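Local coordinates for protein putative 6-phosphogluconolactonase (Neisseria gonorrhoeae, PDB 3LHI) that probably hydrolyses 6-phosphogluconolactone to 6-phosphogluconate, the second step in the oxidative stage of the pentose phosphate pathway, at residues A[96-108]-A[116-128]. Residues are numbered along the deposited sequence; the frame is centred on the assembly and turned at random. Where two conformers were deposited one is given.
Sequences AAVWIPMVEDGKT and AVVDYALKHYKQP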
loop_
_atom_site.group_PDB
_atom_site.type_symbol
_atom_site.label_atom_id
_atom_site.label_comp_id
_atom_site.label_asym_id
_atom_site.label_seq_id
_atom_site.Cartn_x
_atom_site.Cartn_y
_atom_site.Cartn_z
ATOM N N ALA A 96 -13.553 3.506 -13.501
ATOM C CA ALA A 96 -14.668 2.560 -13.313
ATOM C C ALA A 96 -14.454 1.633 -12.127
ATOM O O ALA A 96 -15.326 0.852 -11.774
ATOM C CB ALA A 96 -14.847 1.731 -14.557
ATOM N N ALA A 97 -13.272 1.629 -11.522
ATOM C CA ALA A 97 -13.025 0.781 -10.342
ATOM C C ALA A 97 -13.950 1.090 -9.198
ATOM O O ALA A 97 -14.422 2.200 -9.026
ATOM C CB ALA A 97 -11.568 0.921 -9.905
ATOM N N VAL A 98 -14.125 0.103 -8.333
ATOM C CA VAL A 98 -14.921 0.290 -7.133
ATOM C C VAL A 98 -13.978 0.728 -5.987
ATOM O O VAL A 98 -13.082 0.011 -5.638
ATOM C CB VAL A 98 -15.622 -1.032 -6.770
ATOM C CG1 VAL A 98 -16.435 -0.865 -5.476
ATOM C CG2 VAL A 98 -16.507 -1.559 -7.882
ATOM N N TRP A 99 -14.227 1.866 -5.391
ATOM C CA TRP A 99 -13.440 2.375 -4.268
ATOM C C TRP A 99 -13.855 1.749 -2.980
ATOM O O TRP A 99 -15.043 1.742 -2.661
ATOM C CB TRP A 99 -13.541 3.901 -4.169
ATOM C CG TRP A 99 -12.770 4.481 -3.060
ATOM C CD1 TRP A 99 -13.278 5.135 -1.986
ATOM C CD2 TRP A 99 -11.368 4.518 -2.919
ATOM N NE1 TRP A 99 -12.296 5.539 -1.162
ATOM C CE2 TRP A 99 -11.096 5.183 -1.694
ATOM C CE3 TRP A 99 -10.311 4.004 -3.651
ATOM C CZ2 TRP A 99 -9.830 5.382 -1.236
ATOM C CZ3 TRP A 99 -9.022 4.185 -3.145
ATOM C CH2 TRP A 99 -8.816 4.884 -1.956
ATOM N N ILE A 100 -12.890 1.178 -2.262
ATOM C CA ILE A 100 -13.140 0.598 -0.941
ATOM C C ILE A 100 -12.506 1.563 0.087
ATOM O O ILE A 100 -11.295 1.733 0.151
ATOM C CB ILE A 100 -12.513 -0.819 -0.817
ATOM C CG1 ILE A 100 -13.036 -1.774 -1.909
ATOM C CG2 ILE A 100 -12.759 -1.358 0.614
ATOM C CD1 ILE A 100 -12.200 -3.036 -2.062
ATOM N N PRO A 101 -13.346 2.293 0.843
ATOM C CA PRO A 101 -12.846 3.407 1.648
ATOM C C PRO A 101 -12.126 3.001 2.898
ATOM O O PRO A 101 -12.433 1.943 3.511
ATOM C CB PRO A 101 -14.101 4.170 1.988
ATOM C CG PRO A 101 -15.133 3.085 2.108
ATOM C CD PRO A 101 -14.827 2.171 0.933
HETATM N N MSE A 102 -11.215 3.875 3.309
HETATM C CA MSE A 102 -10.496 3.788 4.561
HETATM C C MSE A 102 -10.943 4.864 5.583
HETATM O O MSE A 102 -10.954 4.625 6.786
HETATM C CB MSE A 102 -8.996 3.907 4.286
HETATM C CG MSE A 102 -8.350 2.709 3.575
HETATM SE SE MSE A 102 -8.024 1.233 4.819
HETATM C CE MSE A 102 -6.103 1.601 5.209
ATOM N N VAL A 103 -11.261 6.053 5.071
ATOM C CA VAL A 103 -11.832 7.201 5.806
ATOM C C VAL A 103 -13.099 7.595 5.067
ATOM O O VAL A 103 -13.140 7.662 3.815
ATOM C CB VAL A 103 -10.819 8.404 5.846
ATOM C CG1 VAL A 103 -11.451 9.657 6.440
ATOM C CG2 VAL A 103 -9.628 8.025 6.709
ATOM N N GLU A 104 -14.164 7.877 5.833
ATOM C CA GLU A 104 -15.455 8.234 5.268
ATOM C C GLU A 104 -15.441 9.640 4.688
ATOM O O GLU A 104 -15.002 10.572 5.367
ATOM C CB GLU A 104 -16.513 8.123 6.390
ATOM C CG GLU A 104 -17.933 8.162 5.891
ATOM C CD GLU A 104 -18.971 7.837 6.957
ATOM O OE1 GLU A 104 -18.585 7.662 8.130
ATOM O OE2 GLU A 104 -20.152 7.762 6.558
ATOM N N ASP A 105 -15.953 9.791 3.474
ATOM C CA ASP A 105 -16.117 11.110 2.859
ATOM C C ASP A 105 -17.091 11.971 3.667
ATOM O O ASP A 105 -18.069 11.452 4.223
ATOM C CB ASP A 105 -16.655 10.992 1.435
ATOM C CG ASP A 105 -15.676 10.383 0.457
ATOM O OD1 ASP A 105 -14.442 10.577 0.641
ATOM O OD2 ASP A 105 -16.175 9.763 -0.503
ATOM N N GLY A 106 -16.834 13.268 3.700
ATOM C CA GLY A 106 -17.747 14.213 4.328
ATOM C C GLY A 106 -17.538 14.450 5.797
ATOM O O GLY A 106 -18.190 15.304 6.390
ATOM N N LYS A 107 -16.631 13.709 6.394
ATOM C CA LYS A 107 -16.295 13.898 7.782
ATOM C C LYS A 107 -15.150 14.872 7.960
ATOM O O LYS A 107 -14.126 14.766 7.293
ATOM C CB LYS A 107 -15.940 12.551 8.416
ATOM C CG LYS A 107 -17.049 11.530 8.343
ATOM C CD LYS A 107 -18.280 11.924 9.174
ATOM C CE LYS A 107 -19.281 10.782 9.208
ATOM N NZ LYS A 107 -20.602 11.240 9.613
ATOM N N THR A 108 -15.316 15.836 8.856
ATOM C CA THR A 108 -14.299 16.834 9.100
ATOM C C THR A 108 -13.379 16.357 10.247
ATOM O O THR A 108 -13.647 15.306 10.836
ATOM C CB THR A 108 -14.977 18.191 9.373
ATOM O OG1 THR A 108 -15.707 18.129 10.601
ATOM C CG2 THR A 108 -15.981 18.521 8.236
ATOM N N ALA A 116 -13.125 4.767 15.913
ATOM C CA ALA A 116 -14.329 4.699 15.072
ATOM C C ALA A 116 -13.902 4.600 13.621
ATOM O O ALA A 116 -14.543 3.926 12.851
ATOM C CB ALA A 116 -15.208 5.933 15.299
ATOM N N VAL A 117 -12.819 5.285 13.243
ATOM C CA VAL A 117 -12.322 5.210 11.872
ATOM C C VAL A 117 -11.882 3.768 11.525
ATOM O O VAL A 117 -12.194 3.251 10.457
ATOM C CB VAL A 117 -11.216 6.254 11.635
ATOM C CG1 VAL A 117 -10.497 5.988 10.284
ATOM C CG2 VAL A 117 -11.817 7.694 11.702
ATOM N N VAL A 118 -11.139 3.149 12.424
ATOM C CA VAL A 118 -10.709 1.770 12.178
ATOM C C VAL A 118 -11.908 0.846 12.069
ATOM O O VAL A 118 -11.968 -0.019 11.200
ATOM C CB VAL A 118 -9.703 1.254 13.198
ATOM C CG1 VAL A 118 -9.427 -0.240 12.945
ATOM C CG2 VAL A 118 -8.422 2.058 13.094
ATOM N N ASP A 119 -12.892 1.040 12.928
ATOM C CA ASP A 119 -14.074 0.207 12.862
ATOM C C ASP A 119 -14.813 0.333 11.534
ATOM O O ASP A 119 -15.215 -0.676 10.949
ATOM C CB ASP A 119 -14.949 0.433 14.088
ATOM C CG ASP A 119 -14.358 -0.272 15.348
ATOM O OD1 ASP A 119 -13.343 -1.098 15.287
ATOM O OD2 ASP A 119 -14.919 0.013 16.402
ATOM N N TYR A 120 -14.940 1.565 11.026
ATOM C CA TYR A 120 -15.565 1.834 9.724
ATOM C C TYR A 120 -14.749 1.147 8.630
ATOM O O TYR A 120 -15.308 0.449 7.795
ATOM C CB TYR A 120 -15.657 3.357 9.475
ATOM C CG TYR A 120 -16.029 3.795 8.079
ATOM C CD1 TYR A 120 -15.038 4.020 7.115
ATOM C CD2 TYR A 120 -17.340 3.999 7.728
ATOM C CE1 TYR A 120 -15.360 4.423 5.825
ATOM C CE2 TYR A 120 -17.680 4.393 6.453
ATOM C CZ TYR A 120 -16.670 4.587 5.490
ATOM O OH TYR A 120 -16.981 5.004 4.210
ATOM N N ALA A 121 -13.441 1.339 8.659
ATOM C CA ALA A 121 -12.571 0.747 7.623
ATOM C C ALA A 121 -12.644 -0.805 7.622
ATOM O O ALA A 121 -12.721 -1.432 6.554
ATOM C CB ALA A 121 -11.160 1.243 7.765
ATOM N N LEU A 122 -12.696 -1.387 8.827
ATOM C CA LEU A 122 -12.786 -2.855 8.958
ATOM C C LEU A 122 -14.058 -3.400 8.364
ATOM O O LEU A 122 -14.069 -4.510 7.843
ATOM C CB LEU A 122 -12.626 -3.288 10.422
ATOM C CG LEU A 122 -11.207 -3.267 11.027
ATOM C CD1 LEU A 122 -11.261 -3.364 12.575
ATOM C CD2 LEU A 122 -10.266 -4.294 10.390
ATOM N N LYS A 123 -15.156 -2.646 8.463
ATOM C CA LYS A 123 -16.429 -3.028 7.870
ATOM C C LYS A 123 -16.410 -3.083 6.341
ATOM O O LYS A 123 -17.228 -3.789 5.763
ATOM C CB LYS A 123 -17.574 -2.145 8.346
ATOM C CG LYS A 123 -17.949 -2.419 9.790
ATOM C CD LYS A 123 -19.027 -1.408 10.228
ATOM C CE LYS A 123 -19.515 -1.657 11.673
ATOM N NZ LYS A 123 -18.481 -2.048 12.704
ATOM N N HIS A 124 -15.515 -2.304 5.689
ATOM C CA HIS A 124 -15.443 -2.273 4.238
ATOM C C HIS A 124 -14.303 -3.129 3.670
ATOM O O HIS A 124 -14.262 -3.445 2.481
ATOM C CB HIS A 124 -15.252 -0.825 3.800
ATOM C CG HIS A 124 -16.422 0.046 4.089
ATOM N ND1 HIS A 124 -17.384 0.323 3.146
ATOM C CD2 HIS A 124 -16.816 0.662 5.227
ATOM C CE1 HIS A 124 -18.324 1.084 3.689
ATOM N NE2 HIS A 124 -17.985 1.328 4.942
ATOM N N TYR A 125 -13.343 -3.472 4.511
ATOM C CA TYR A 125 -12.135 -4.147 4.077
ATOM C C TYR A 125 -12.372 -5.494 3.402
ATOM O O TYR A 125 -13.151 -6.335 3.885
ATOM C CB TYR A 125 -11.211 -4.399 5.271
ATOM C CG TYR A 125 -9.955 -5.152 4.958
ATOM C CD1 TYR A 125 -8.815 -4.483 4.574
ATOM C CD2 TYR A 125 -9.885 -6.534 5.056
ATOM C CE1 TYR A 125 -7.673 -5.123 4.282
ATOM C CE2 TYR A 125 -8.730 -7.210 4.786
ATOM C CZ TYR A 125 -7.597 -6.521 4.419
ATOM O OH TYR A 125 -6.417 -7.185 4.174
ATOM N N LYS A 126 -11.653 -5.684 2.298
ATOM C CA LYS A 126 -11.532 -6.945 1.600
ATOM C C LYS A 126 -10.041 -7.283 1.468
ATOM O O LYS A 126 -9.231 -6.408 1.149
ATOM C CB LYS A 126 -12.152 -6.833 0.198
ATOM C CG LYS A 126 -13.614 -6.399 0.242
ATOM C CD LYS A 126 -14.222 -6.323 -1.140
ATOM C CE LYS A 126 -14.405 -7.686 -1.798
ATOM N NZ LYS A 126 -15.388 -7.495 -2.902
ATOM N N GLN A 127 -9.667 -8.539 1.666
ATOM C CA GLN A 127 -8.305 -8.962 1.489
ATOM C C GLN A 127 -7.816 -8.638 0.066
ATOM O O GLN A 127 -8.406 -9.129 -0.908
ATOM C CB GLN A 127 -8.156 -10.473 1.715
ATOM C CG GLN A 127 -6.767 -11.055 1.481
ATOM C CD GLN A 127 -5.777 -10.672 2.547
ATOM O OE1 GLN A 127 -5.953 -11.101 3.711
ATOM N NE2 GLN A 127 -4.678 -9.926 2.168
ATOM N N PRO A 128 -6.750 -7.852 -0.071
ATOM C CA PRO A 128 -6.265 -7.610 -1.406
ATOM C C PRO A 128 -5.702 -8.811 -2.109
ATOM O O PRO A 128 -5.126 -9.679 -1.443
ATOM C CB PRO A 128 -5.215 -6.508 -1.241
ATOM C CG PRO A 128 -5.583 -5.883 0.060
ATOM C CD PRO A 128 -6.141 -6.974 0.911
HETATM O O HOH W 1 -11.410 -0.447 4.300
HETATM O O HOH W 2 -16.847 7.388 2.109
#
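With CG set opposite its backbone N (chi1 169°), Tyr120 leans from the helix onto the loop, where the extended side chain of Glu104 runs across one face of its ring. Glu104 CB lies over that face, 3.9 Å from the ring centroid, a CH-pi contact, and the carboxylate lies above the plane just beyond CE2, its own plane 12° from that of the ring. The long methylene arm suits this place, giving apolar carbon to the ring while its carboxylate clears the ring outline. His124 NE2 lies over the opposite face of the phenol. The imidazole, with CG beside the backbone N and anti to the carbonyl carbon (chi1 -67°), in turn receives Pro101: CG sits 3.9 Å from its centroid, over the face. The same proline carbon comes within 3.4 Å of Tyr120 OH, so the compact, rigid pyrrolidine fills the corner between the imidazole face and the phenol oxygen. Where the backbones draw closest, Ala121 CB is 3.5 Å from Met102 O; a methyl is small enough to allow this approach. Selenomethionine Met102 itself turns inward to Leu67 and Ile176 of the sheet. Further along, branched Ile100 puts CG2 3.2 Å from His124 O and CD1 against Lys126 CD.

No direct hydrogen bond joins the segments. One water donates both to Pro101 O (2.7 Å) and to Ala121 O (2.8 Å), and another links Asp105 N with Tyr120 OH. These contacts lay the loop leaving strand 98-99 on helix 114-124. The fit therefore rests on shape and dispersion, water joining two carbonyls that cannot pair directly; burying Met102 O without a partner is probably a small cost of the close approach at Ala121.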